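PDB 6C4U: forkhead-associated 1 from Saccharomyces cerevisiae, which binds, in this engineered form, a phosphothreonine-bearing peptide of the human transcription factor c-Myc. Local coordinates for residues N58-I63 against D75-G80; L96-E101 against V116-D121; V8-G13 against T111-V116. One frame throughout, in Å; residues are numbered along the deposited sequence.

Contact 1 of 3, residues N58-I63 against D75-G80; sequences NKHFQI and DISTNG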
ATOM      1  N   ASN F  58      -9.245   9.806  -1.269  1.00 82.14           N
ATOM      2  CA  ASN F  58      -8.146  10.510  -1.947  1.00 95.16           C
ATOM      3  C   ASN F  58      -6.797  10.007  -1.498  1.00 94.65           C
ATOM      4  O   ASN F  58      -5.893   9.830  -2.321  1.00 85.26           O
ATOM      5  CB  ASN F  58      -8.219  12.017  -1.688  1.00107.51           C
ATOM      6  CG  ASN F  58      -9.277  12.679  -2.518  1.00111.13           C
ATOM      7  OD1 ASN F  58      -9.028  13.045  -3.671  1.00 99.20           O
ATOM      8  ND2 ASN F  58     -10.476  12.810  -1.952  1.00110.89           N
ATOM      9  N   LYS F  59      -6.666   9.836  -0.186  1.00 95.89           N
ATOM     10  CA  LYS F  59      -5.560   9.096   0.392  1.00 95.56           C
ATOM     11  C   LYS F  59      -6.224   7.978   1.173  1.00 94.49           C
ATOM     12  O   LYS F  59      -6.839   8.208   2.217  1.00 90.13           O
ATOM     13  CB  LYS F  59      -4.656   9.972   1.263  1.00100.53           C
ATOM     14  CG  LYS F  59      -3.796  10.947   0.472  1.00112.27           C
ATOM     15  CD  LYS F  59      -2.389  11.279   0.918  1.00119.73           C
ATOM     16  CE  LYS F  59      -1.886  12.415   0.004  1.00124.04           C
ATOM     17  NZ  LYS F  59      -0.436  12.465  -0.406  1.00119.84           N
ATOM     18  N   HIS F  60      -6.114   6.767   0.633  1.00 89.94           N
ATOM     19  CA  HIS F  60      -6.879   5.625   1.088  1.00 85.82           C
ATOM     20  C   HIS F  60      -6.105   4.715   2.032  1.00 81.63           C
ATOM     21  O   HIS F  60      -6.628   4.291   3.054  1.00 83.43           O
ATOM     22  CB  HIS F  60      -7.376   4.833  -0.118  1.00 89.64           C
ATOM     23  CG  HIS F  60      -8.497   3.908   0.212  1.00 89.68           C
ATOM     24  ND1 HIS F  60      -9.803   4.171  -0.132  1.00 83.51           N
ATOM     25  CD2 HIS F  60      -8.510   2.736   0.891  1.00 91.06           C
ATOM     26  CE1 HIS F  60     -10.573   3.191   0.313  1.00 88.19           C
ATOM     27  NE2 HIS F  60      -9.813   2.308   0.942  1.00 84.10           N
ATOM     28  N   PHE F  61      -4.871   4.386   1.682  1.00 70.45           N
ATOM     29  CA  PHE F  61      -4.012   3.654   2.623  1.00 70.43           C
ATOM     30  C   PHE F  61      -2.559   3.975   2.347  1.00 67.20           C
ATOM     31  O   PHE F  61      -2.237   4.524   1.298  1.00 64.15           O
ATOM     32  CB  PHE F  61      -4.300   2.131   2.613  1.00 74.79           C
ATOM     33  CG  PHE F  61      -3.992   1.439   1.306  1.00 79.37           C
ATOM     34  CD1 PHE F  61      -4.970   1.343   0.312  1.00 87.67           C
ATOM     35  CD2 PHE F  61      -2.747   0.856   1.067  1.00 74.53           C
ATOM     36  CE1 PHE F  61      -4.692   0.735  -0.901  1.00 88.83           C
ATOM     37  CE2 PHE F  61      -2.475   0.226  -0.144  1.00 73.30           C
ATOM     38  CZ  PHE F  61      -3.441   0.168  -1.117  1.00 74.95           C
ATOM     39  N   GLN F  62      -1.703   3.673   3.318  1.00 61.04           N
ATOM     40  CA  GLN F  62      -0.279   3.881   3.172  1.00 65.12           C
ATOM     41  C   GLN F  62       0.420   2.586   3.462  1.00 70.64           C
ATOM     42  O   GLN F  62      -0.093   1.740   4.214  1.00 61.53           O
ATOM     43  CB  GLN F  62       0.239   4.928   4.174  1.00 74.94           C
ATOM     44  CG  GLN F  62      -0.637   6.158   4.337  1.00 75.64           C
ATOM     45  CD  GLN F  62      -0.002   7.256   5.116  1.00 73.59           C
ATOM     46  OE1 GLN F  62       0.505   8.195   4.532  1.00 74.26           O
ATOM     47  NE2 GLN F  62      -0.112   7.186   6.433  1.00 88.49           N
ATOM     48  N   ILE F  63       1.601   2.437   2.876  1.00 76.54           N
ATOM     49  CA  ILE F  63       2.488   1.337   3.190  1.00 75.30           C
ATOM     50  C   ILE F  63       3.741   1.967   3.755  1.00 74.06           C
ATOM     51  O   ILE F  63       4.273   2.914   3.190  1.00 67.97           O
ATOM     52  CB  ILE F  63       2.754   0.449   1.953  1.00 80.34           C
ATOM     53  CG1 ILE F  63       1.454  -0.276   1.587  1.00 81.27           C
ATOM     54  CG2 ILE F  63       3.878  -0.545   2.225  1.00 79.43           C
ATOM     55  CD1 ILE F  63       1.511  -1.114   0.341  1.00 82.10           C
ATOM     56  N   ASP F  75      -4.601   1.698   7.117  1.00 80.21           N
ATOM     57  CA  ASP F  75      -5.872   2.182   6.506  1.00 90.09           C
ATOM     58  C   ASP F  75      -6.147   3.611   6.966  1.00 85.97           C
ATOM     59  O   ASP F  75      -6.074   3.874   8.156  1.00 77.74           O
ATOM     60  CB  ASP F  75      -7.094   1.311   6.869  1.00 95.28           C
ATOM     61  CG  ASP F  75      -8.403   1.865   6.272  1.00 93.27           C
ATOM     62  OD1 ASP F  75      -8.350   2.350   5.124  1.00 90.98           O
ATOM     63  OD2 ASP F  75      -9.476   1.850   6.937  1.00 88.27           O
ATOM     64  N   ILE F  76      -6.468   4.515   6.044  1.00 87.91           N
ATOM     65  CA  ILE F  76      -6.806   5.910   6.397  1.00 83.64           C
ATOM     66  C   ILE F  76      -7.983   6.398   5.558  1.00 87.06           C
ATOM     67  O   ILE F  76      -8.054   7.564   5.131  1.00 83.61           O
ATOM     68  CB  ILE F  76      -5.591   6.854   6.261  1.00 82.69           C
ATOM     69  CG1 ILE F  76      -5.036   6.862   4.840  1.00 83.77           C
ATOM     70  CG2 ILE F  76      -4.489   6.416   7.218  1.00 89.83           C
ATOM     71  CD1 ILE F  76      -3.973   7.904   4.587  1.00 86.73           C
ATOM     72  N   SER F  77      -8.933   5.490   5.361  1.00 90.58           N
ATOM     73  CA  SER F  77      -9.985   5.662   4.376  1.00 89.74           C
ATOM     74  C   SER F  77     -11.354   5.808   5.003  1.00 86.98           C
ATOM     75  O   SER F  77     -11.618   5.256   6.080  1.00 85.91           O
ATOM     76  CB  SER F  77     -10.018   4.452   3.446  1.00 96.50           C
ATOM     77  OG  SER F  77     -10.378   3.269   4.150  1.00 85.88           O
ATOM     78  N   THR F  78     -12.222   6.507   4.282  1.00 87.58           N
ATOM     79  CA  THR F  78     -13.645   6.540   4.568  1.00 96.89           C
ATOM     80  C   THR F  78     -14.269   5.141   4.495  1.00 98.82           C
ATOM     81  O   THR F  78     -14.908   4.720   5.449  1.00 94.63           O
ATOM     82  CB  THR F  78     -14.385   7.471   3.570  1.00102.85           C
ATOM     83  OG1 THR F  78     -13.926   8.817   3.734  1.00101.32           O
ATOM     84  CG2 THR F  78     -15.911   7.425   3.768  1.00104.17           C
ATOM     85  N   ASN F  79     -14.071   4.421   3.384  1.00102.89           N
ATOM     86  CA  ASN F  79     -14.816   3.176   3.146  1.00104.25           C
ATOM     87  C   ASN F  79     -14.117   1.858   3.513  1.00112.38           C
ATOM     88  O   ASN F  79     -14.616   0.781   3.196  1.00108.77           O
ATOM     89  CB  ASN F  79     -15.267   3.166   1.690  1.00105.85           C
ATOM     90  CG  ASN F  79     -16.356   4.183   1.421  1.00111.44           C
ATOM     91  OD1 ASN F  79     -17.317   4.291   2.183  1.00114.57           O
ATOM     92  ND2 ASN F  79     -16.212   4.942   0.340  1.00117.18           N
ATOM     93  N   GLY F  80     -12.957   1.943   4.161  1.00114.49           N
ATOM     94  CA  GLY F  80     -12.254   0.749   4.627  1.00100.46           C
ATOM     95  C   GLY F  80     -11.352   0.083   3.612  1.00 92.20           C
ATOM     96  O   GLY F  80     -11.450   0.318   2.394  1.00 87.78           O
TER
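H60 lies with one face of its ring against S77, joining two loops of the forkhead-associated (FHA) domain that both reach the bound peptide. S77 CB sits over the ring centre, 3.3 Å from the centroid of the H60 imidazole, a CH-pi contact that suits a flat aromatic facing a small residue. With CG anti to the backbone N, the torsion (chi1 -162°) brings the ring back to S77 and G80, and its NE2 donates to G80 O at 3.0 Å. This carbonyl lies in the ring plane, although the donor stands well above the plane of the carbonyl itself. The other ring nitrogen, ND1, is bonded to S57 N, so both ends of the imidazole hold backbone. With an alanine here, G80 O would probably lose its ring donor and S57 N its acceptor, freeing the two loops to shift. Those loops matter because N58 N and T78 OG1 bond a modified side chain of the peptide, while N79 ND2 bonds its backbone. G80 suits its backbone angles (phi 85°, psi 164°), at which a CB would jam against the carbonyl O of N79.

H60 and F61 together face F40 as a classic beta bulge. F61 forms an antiparallel non-hydrogen-bonded pair with D75, and its ring carries H60 CD2 at an edge. Next along the chain, I76 N bonds H60 O at 3.0 Å. I76 crosses Q62 at about a right angle and lays its CD1 against aliphatic carbons, 3.8 Å from Q62 CG and 4.0 Å from K59 CB.

Contact 2 of 3, residues L96-E101 against V116-D121; sequences LSQGDE and VIFIND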
ATOM      1  N   LEU F  96       2.628  -6.563   6.716  1.00 84.31           N
ATOM      2  CA  LEU F  96       2.439  -7.155   5.397  1.00 84.29           C
ATOM      3  C   LEU F  96       3.389  -8.321   5.218  1.00 86.72           C
ATOM      4  O   LEU F  96       4.603  -8.184   5.360  1.00 89.28           O
ATOM      5  CB  LEU F  96       2.664  -6.151   4.275  1.00 81.50           C
ATOM      6  CG  LEU F  96       1.620  -5.057   4.156  1.00 80.15           C
ATOM      7  CD1 LEU F  96       2.072  -4.042   3.127  1.00 77.26           C
ATOM      8  CD2 LEU F  96       0.293  -5.635   3.736  1.00 88.50           C
ATOM      9  N   SER F  97       2.793  -9.489   4.952  1.00101.52           N
ATOM     10  CA  SER F  97       3.510 -10.696   4.590  1.00 97.58           C
ATOM     11  C   SER F  97       3.619 -10.776   3.062  1.00 92.79           C
ATOM     12  O   SER F  97       2.866 -10.123   2.319  1.00 96.76           O
ATOM     13  CB  SER F  97       2.792 -11.940   5.122  1.00104.20           C
ATOM     14  OG  SER F  97       2.407 -11.801   6.481  1.00109.64           O
ATOM     15  N   GLN F  98       4.568 -11.591   2.618  1.00 87.29           N
ATOM     16  CA  GLN F  98       4.704 -11.947   1.215  1.00 81.37           C
ATOM     17  C   GLN F  98       3.393 -12.394   0.568  1.00 75.75           C
ATOM     18  O   GLN F  98       2.618 -13.131   1.177  1.00 68.40           O
ATOM     19  CB  GLN F  98       5.800 -13.001   1.048  1.00 81.77           C
ATOM     20  CG  GLN F  98       6.009 -13.456  -0.367  1.00 86.83           C
ATOM     21  CD  GLN F  98       6.459 -12.341  -1.293  1.00 84.97           C
ATOM     22  OE1 GLN F  98       7.608 -12.224  -1.640  1.00 77.35           O
ATOM     23  NE2 GLN F  98       5.569 -11.379  -1.595  1.00 87.28           N
ATOM     24  N   GLY F  99       3.134 -11.905  -0.645  1.00 71.52           N
ATOM     25  CA  GLY F  99       1.944 -12.296  -1.372  1.00 75.50           C
ATOM     26  C   GLY F  99       0.614 -11.840  -0.810  1.00 72.94           C
ATOM     27  O   GLY F  99      -0.413 -12.366  -1.218  1.00 79.87           O
ATOM     28  N   ASP F 100       0.599 -10.869   0.101  1.00 80.42           N
ATOM     29  CA  ASP F 100      -0.669 -10.408   0.697  1.00 78.20           C
ATOM     30  C   ASP F 100      -1.524  -9.687  -0.324  1.00 74.42           C
ATOM     31  O   ASP F 100      -1.001  -9.118  -1.278  1.00 69.67           O
ATOM     32  CB  ASP F 100      -0.415  -9.477   1.895  1.00 83.01           C
ATOM     33  CG  ASP F 100      -0.116 -10.230   3.186  1.00 92.35           C
ATOM     34  OD1 ASP F 100      -0.049 -11.477   3.165  1.00101.94           O
ATOM     35  OD2 ASP F 100       0.065  -9.565   4.218  1.00 90.86           O
ATOM     36  N   GLU F 101      -2.838  -9.731  -0.119  1.00 77.10           N
ATOM     37  CA  GLU F 101      -3.787  -9.132  -1.055  1.00 84.81           C
ATOM     38  C   GLU F 101      -4.559  -7.986  -0.396  1.00 76.60           C
ATOM     39  O   GLU F 101      -5.395  -8.196   0.494  1.00 85.32           O
ATOM     40  CB  GLU F 101      -4.752 -10.200  -1.585  1.00 98.66           C
ATOM     41  CG  GLU F 101      -5.662  -9.759  -2.723  1.00106.57           C
ATOM     42  CD  GLU F 101      -6.633 -10.871  -3.175  1.00115.21           C
ATOM     43  OE1 GLU F 101      -6.864 -11.882  -2.444  1.00118.89           O
ATOM     44  OE2 GLU F 101      -7.180 -10.793  -4.283  1.00113.02           O
ATOM     45  N   VAL F 116      -1.770  -6.971  -5.107  1.00 65.24           N
ATOM     46  CA  VAL F 116      -0.999  -8.010  -4.447  1.00 71.63           C
ATOM     47  C   VAL F 116       0.430  -7.546  -4.244  1.00 73.00           C
ATOM     48  O   VAL F 116       1.058  -7.028  -5.179  1.00 82.00           O
ATOM     49  CB  VAL F 116      -1.040  -9.325  -5.251  1.00 81.53           C
ATOM     50  CG1 VAL F 116      -0.167 -10.392  -4.610  1.00 88.13           C
ATOM     51  CG2 VAL F 116      -2.478  -9.825  -5.319  1.00 85.63           C
ATOM     52  N   ILE F 117       0.933  -7.748  -3.023  1.00 73.23           N
ATOM     53  CA  ILE F 117       2.258  -7.263  -2.656  1.00 80.36           C
ATOM     54  C   ILE F 117       3.235  -8.385  -2.849  1.00 83.82           C
ATOM     55  O   ILE F 117       2.989  -9.516  -2.368  1.00 85.11           O
ATOM     56  CB  ILE F 117       2.325  -6.808  -1.169  1.00 82.17           C
ATOM     57  CG1 ILE F 117       1.181  -5.849  -0.831  1.00 85.17           C
ATOM     58  CG2 ILE F 117       3.658  -6.145  -0.850  1.00 86.87           C
ATOM     59  CD1 ILE F 117       1.078  -4.663  -1.755  1.00 90.35           C
ATOM     60  N   PHE F 118       4.324  -8.071  -3.556  1.00 83.57           N
ATOM     61  CA  PHE F 118       5.398  -9.022  -3.756  1.00 87.91           C
ATOM     62  C   PHE F 118       6.618  -8.322  -3.187  1.00 90.17           C
ATOM     63  O   PHE F 118       7.010  -7.247  -3.650  1.00 86.03           O
ATOM     64  CB  PHE F 118       5.526  -9.439  -5.205  1.00 85.84           C
ATOM     65  CG  PHE F 118       6.744 -10.247  -5.503  1.00 90.81           C
ATOM     66  CD1 PHE F 118       7.034 -11.474  -4.870  1.00 91.79           C
ATOM     67  CD2 PHE F 118       7.589  -9.813  -6.461  1.00 96.20           C
ATOM     68  CE1 PHE F 118       8.145 -12.190  -5.199  1.00 89.46           C
ATOM     69  CE2 PHE F 118       8.740 -10.560  -6.829  1.00 98.58           C
ATOM     70  CZ  PHE F 118       9.006 -11.740  -6.176  1.00 93.34           C
ATOM     71  N   ILE F 119       7.174  -8.887  -2.120  1.00 88.60           N
ATOM     72  CA  ILE F 119       8.160  -8.255  -1.303  1.00 91.16           C
ATOM     73  C   ILE F 119       9.522  -8.797  -1.733  1.00 98.26           C
ATOM     74  O   ILE F 119       9.765  -9.995  -1.688  1.00116.63           O
ATOM     75  CB  ILE F 119       7.948  -8.482   0.187  1.00 85.96           C
ATOM     76  CG1 ILE F 119       6.528  -8.010   0.570  1.00 83.99           C
ATOM     77  CG2 ILE F 119       9.013  -7.761   1.010  1.00 94.93           C
ATOM     78  CD1 ILE F 119       6.025  -8.277   2.044  1.00 85.61           C
ATOM     79  N   ASN F 120      10.406  -7.892  -2.159  1.00 97.43           N
ATOM     80  CA  ASN F 120      11.747  -8.251  -2.577  1.00104.60           C
ATOM     81  C   ASN F 120      12.597  -8.575  -1.341  1.00113.86           C
ATOM     82  O   ASN F 120      13.019  -7.664  -0.608  1.00149.03           O
ATOM     83  CB  ASN F 120      12.382  -7.118  -3.382  1.00101.63           C
ATOM     84  CG  ASN F 120      13.852  -7.376  -3.718  1.00112.78           C
ATOM     85  OD1 ASN F 120      14.371  -8.472  -3.499  1.00116.63           O
ATOM     86  ND2 ASN F 120      14.535  -6.367  -4.238  1.00130.30           N
ATOM     87  N   ASP F 121      12.850  -9.872  -1.134  1.00105.48           N
ATOM     88  CA  ASP F 121      13.712 -10.317  -0.042  1.00115.85           C
ATOM     89  C   ASP F 121      15.154  -9.836  -0.142  1.00120.14           C
ATOM     90  O   ASP F 121      15.798  -9.667   0.874  1.00123.84           O
ATOM     91  CB  ASP F 121      13.682 -11.837   0.084  1.00122.43           C
ATOM     92  CG  ASP F 121      12.571 -12.302   0.996  1.00137.05           C
ATOM     93  OD1 ASP F 121      12.704 -12.121   2.234  1.00142.13           O
ATOM     94  OD2 ASP F 121      11.579 -12.841   0.472  1.00154.78           O
TER
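A type II beta turn, S97 to D100, carries the chain from strand 94-96 into strand 101-105 and lays G99 and D100 against I117 of strand 112-119. I117 N donates to D100 O over 2.9 Å. I117 O in turn receives G99 N, by contrast a weak bond because it is strongly bent. Glycine suits the third position of the turn, where phi is positive. The buried carboxylate of D100 steadies the turn from within: its OD2 accepts S97 N at 2.8 Å, met from above the carboxylate plane, and its OD1 has a weak bond from N84 ND2.

Apolar groups fill in beneath the turn. I119 reaches back with CD1 3.6 Å from L96 O, its CG1 being anti to the carbonyl carbon (chi1 -56°), and L96 CD1 approaches I117 CG1 at 4.4 Å. These branched and leucine side chains suit the inner side, where L71 covers both L96 and I119. On the exposed side Q98 runs beside F118, pointing the same way, with amide and ring planes 18° apart; a long, flexible polar chain is at home at such a surface.

E101 and V116 form an antiparallel non-hydrogen-bonded pair, and E101 CG touches V116 CG2 at 4.1 Å. The aliphatic part of E101 thus packs on valine while its OE2 bonds S114 OG. A tight turn passing from one sheet to the other, and at once pairing with a neighbouring strand, is typical of a beta sandwich such as the FHA fold.

Contact 3 of 3, residues V8-G13 against T111-V116; sequences VISTTG and TILSLV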
ATOM      1  N   VAL F   8       3.824  -4.142  -6.710  1.00 77.79           N
ATOM      2  CA  VAL F   8       2.370  -4.159  -6.561  1.00 78.97           C
ATOM      3  C   VAL F   8       1.728  -4.494  -7.882  1.00 80.45           C
ATOM      4  O   VAL F   8       1.903  -3.805  -8.876  1.00 75.45           O
ATOM      5  CB  VAL F   8       1.832  -2.792  -6.079  1.00 79.50           C
ATOM      6  CG1 VAL F   8       0.344  -2.743  -6.071  1.00 81.26           C
ATOM      7  CG2 VAL F   8       2.334  -2.500  -4.688  1.00 82.16           C
ATOM      8  N   ILE F   9       0.968  -5.580  -7.868  1.00 83.81           N
ATOM      9  CA  ILE F   9       0.388  -6.180  -9.061  1.00 81.47           C
ATOM     10  C   ILE F   9      -1.106  -6.173  -8.932  1.00 82.20           C
ATOM     11  O   ILE F   9      -1.660  -6.601  -7.914  1.00 78.35           O
ATOM     12  CB  ILE F   9       0.881  -7.654  -9.103  1.00 84.49           C
ATOM     13  CG1 ILE F   9       2.398  -7.689  -9.024  1.00 79.66           C
ATOM     14  CG2 ILE F   9       0.435  -8.353 -10.332  1.00 85.88           C
ATOM     15  CD1 ILE F   9       2.921  -9.061  -8.773  1.00 81.50           C
ATOM     16  N   SER F  10      -1.820  -5.789 -10.015  1.00 81.15           N
ATOM     17  CA  SER F  10      -3.270  -5.796 -10.061  1.00 82.67           C
ATOM     18  C   SER F  10      -3.759  -7.133 -10.617  1.00 87.09           C
ATOM     19  O   SER F  10      -3.225  -7.587 -11.627  1.00 97.48           O
ATOM     20  CB  SER F  10      -3.730  -4.694 -10.958  1.00 82.14           C
ATOM     21  OG  SER F  10      -5.138  -4.504 -10.978  1.00 87.93           O
ATOM     22  N   THR F  11      -4.758  -7.711  -9.967  1.00 84.65           N
ATOM     23  CA  THR F  11      -5.297  -9.003 -10.313  1.00 88.69           C
ATOM     24  C   THR F  11      -6.179  -8.914 -11.555  1.00 97.68           C
ATOM     25  O   THR F  11      -5.961  -9.647 -12.522  1.00104.31           O
ATOM     26  CB  THR F  11      -6.157  -9.554  -9.132  1.00 86.16           C
ATOM     27  OG1 THR F  11      -7.290  -8.680  -8.887  1.00 82.25           O
ATOM     28  CG2 THR F  11      -5.259  -9.724  -7.869  1.00 85.32           C
ATOM     29  N   THR F  12      -7.145  -7.984 -11.541  1.00107.70           N
ATOM     30  CA  THR F  12      -7.855  -7.564 -12.749  1.00109.20           C
ATOM     31  C   THR F  12      -7.030  -6.960 -13.881  1.00104.84           C
ATOM     32  O   THR F  12      -7.244  -7.248 -15.063  1.00115.61           O
ATOM     33  CB  THR F  12      -9.037  -6.643 -12.405  1.00109.54           C
ATOM     34  OG1 THR F  12      -8.710  -5.708 -11.374  1.00121.19           O
ATOM     35  CG2 THR F  12     -10.219  -7.493 -11.908  1.00114.77           C
ATOM     36  N   GLY F  13      -6.020  -6.179 -13.496  1.00110.26           N
ATOM     37  CA  GLY F  13      -4.938  -5.865 -14.448  1.00104.43           C
ATOM     38  C   GLY F  13      -5.170  -4.556 -15.185  1.00111.47           C
ATOM     39  O   GLY F  13      -4.474  -4.220 -16.112  1.00108.13           O
ATOM     40  N   THR F 111     -18.348  -4.757  -6.230  1.00125.79           N
ATOM     41  CA  THR F 111     -17.136  -4.968  -7.021  1.00128.97           C
ATOM     42  C   THR F 111     -15.980  -4.314  -6.253  1.00124.57           C
ATOM     43  O   THR F 111     -16.168  -3.525  -5.317  1.00110.33           O
ATOM     44  CB  THR F 111     -17.224  -4.440  -8.476  1.00135.64           C
ATOM     45  OG1 THR F 111     -17.183  -3.015  -8.489  1.00113.73           O
ATOM     46  CG2 THR F 111     -18.491  -4.935  -9.192  1.00155.64           C
ATOM     47  N   ILE F 112     -14.785  -4.661  -6.680  1.00114.17           N
ATOM     48  CA  ILE F 112     -13.575  -4.510  -5.865  1.00102.07           C
ATOM     49  C   ILE F 112     -12.397  -4.123  -6.752  1.00105.07           C
ATOM     50  O   ILE F 112     -12.363  -4.413  -7.955  1.00129.36           O
ATOM     51  CB  ILE F 112     -13.276  -5.787  -5.015  1.00 91.93           C
ATOM     52  CG1 ILE F 112     -12.703  -6.985  -5.836  1.00 92.67           C
ATOM     53  CG2 ILE F 112     -14.470  -6.111  -4.113  1.00 89.02           C
ATOM     54  CD1 ILE F 112     -12.410  -8.209  -5.022  1.00 90.82           C
ATOM     55  N   LEU F 113     -11.398  -3.490  -6.141  1.00100.71           N
ATOM     56  CA  LEU F 113     -10.067  -3.350  -6.732  1.00 98.33           C
ATOM     57  C   LEU F 113      -9.098  -4.124  -5.813  1.00 97.89           C
ATOM     58  O   LEU F 113      -9.222  -4.082  -4.586  1.00 88.89           O
ATOM     59  CB  LEU F 113      -9.730  -1.885  -6.835  1.00 96.56           C
ATOM     60  CG  LEU F 113      -8.301  -1.516  -7.327  1.00102.55           C
ATOM     61  CD1 LEU F 113      -7.765  -2.294  -8.529  1.00105.09           C
ATOM     62  CD2 LEU F 113      -8.231  -0.023  -7.618  1.00116.82           C
ATOM     63  N   SER F 114      -8.199  -4.885  -6.434  1.00 95.46           N
ATOM     64  CA  SER F 114      -7.414  -5.872  -5.682  1.00 92.34           C
ATOM     65  C   SER F 114      -5.963  -5.817  -6.112  1.00 88.47           C
ATOM     66  O   SER F 114      -5.657  -5.913  -7.312  1.00 78.54           O
ATOM     67  CB  SER F 114      -7.960  -7.261  -5.923  1.00 97.64           C
ATOM     68  OG  SER F 114      -7.442  -8.181  -4.990  1.00 95.83           O
ATOM     69  N   LEU F 115      -5.078  -5.617  -5.132  1.00 81.79           N
ATOM     70  CA  LEU F 115      -3.646  -5.449  -5.366  1.00 81.61           C
ATOM     71  C   LEU F 115      -2.902  -6.519  -4.580  1.00 77.43           C
ATOM     72  O   LEU F 115      -3.344  -6.914  -3.502  1.00 76.31           O
ATOM     73  CB  LEU F 115      -3.175  -4.092  -4.886  1.00 78.32           C
ATOM     74  CG  LEU F 115      -3.971  -2.865  -5.292  1.00 81.17           C
ATOM     75  CD1 LEU F 115      -3.222  -1.623  -4.747  1.00 84.71           C
ATOM     76  CD2 LEU F 115      -4.273  -2.807  -6.782  1.00 93.68           C
ATOM     77  N   VAL F 116      -1.770  -6.971  -5.107  1.00 65.24           N
ATOM     78  CA  VAL F 116      -0.999  -8.010  -4.447  1.00 71.63           C
ATOM     79  C   VAL F 116       0.430  -7.546  -4.244  1.00 73.00           C
ATOM     80  O   VAL F 116       1.058  -7.028  -5.179  1.00 82.00           O
ATOM     81  CB  VAL F 116      -1.040  -9.325  -5.251  1.00 81.53           C
ATOM     82  CG1 VAL F 116      -0.167 -10.392  -4.610  1.00 88.13           C
ATOM     83  CG2 VAL F 116      -2.478  -9.825  -5.319  1.00 85.63           C
TER
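The flat groups that meet here are peptide units, and I9 and V116 join theirs edge to edge as an antiparallel hydrogen-bonded pair. I9 N donates to V116 O at 3.1 Å, lying in the carbonyl plane, whereas V116 N reaches I9 O at 2.8 Å, 16° out of the plane of the I9 carbonyl. Each oxygen also receives a CA-H contact: V8 CA stands 3.4 Å from V116 O, and L115 CA lies equally close to I9 O. The next pair, S10 with L115, is non-hydrogen-bonded, and beyond it T11 N makes a weak bond to S114 O.

On the buried side, V8 and L115 cross obliquely, V8 CG1 resting 4.0 Å from L115 CB, and both pack on Y48. Valine and leucine suit this place because strand 4-10 and strand 112-119 are neighbours in one sheet of the FHA beta sandwich, and here turn apolar groups to strand 48-49 of the other sheet.

T11 leaves the strand and folds back over the opposite side. Its OG1, set between the backbone N and the carbonyl carbon (chi1 63°), comes to 3.4 Å from S114 CB, while its methyl CG2 meets V116 CG2 at 3.8 Å, the two side chains crossing at about a right angle. Threonine thus gives its methyl to the valine, while OG1 rests on the CB of the serine. At the end of the strand S10 forms an ST motif: its OG, anti to the backbone N, accepts G13 N at 3.2 Å, and G13 has backbone angles at which a CB would jam against the T12 carbonyl.

Contacts 2 and 3 share strand 112-119 and meet at V116: contact 3 pairs it with strand 4-10 on one flank, contact 2 with the start of strand 101-105 on the other, their centres 13 Å apart. Contact 1, on strand 61-66 of the second sheet, has its centre about 18 Å from that of contact 2 and 16 Å from that of contact 3. The sheets meet in the core, where I63 packs on I117 and F61 on L115. Along the chain contact 1 closes before contact 2 opens, while contact 3 spans contact 1 and interleaves with contact 2. The peptide-binding loops of contact 1 rise from a sandwich whose first and last strands are paired.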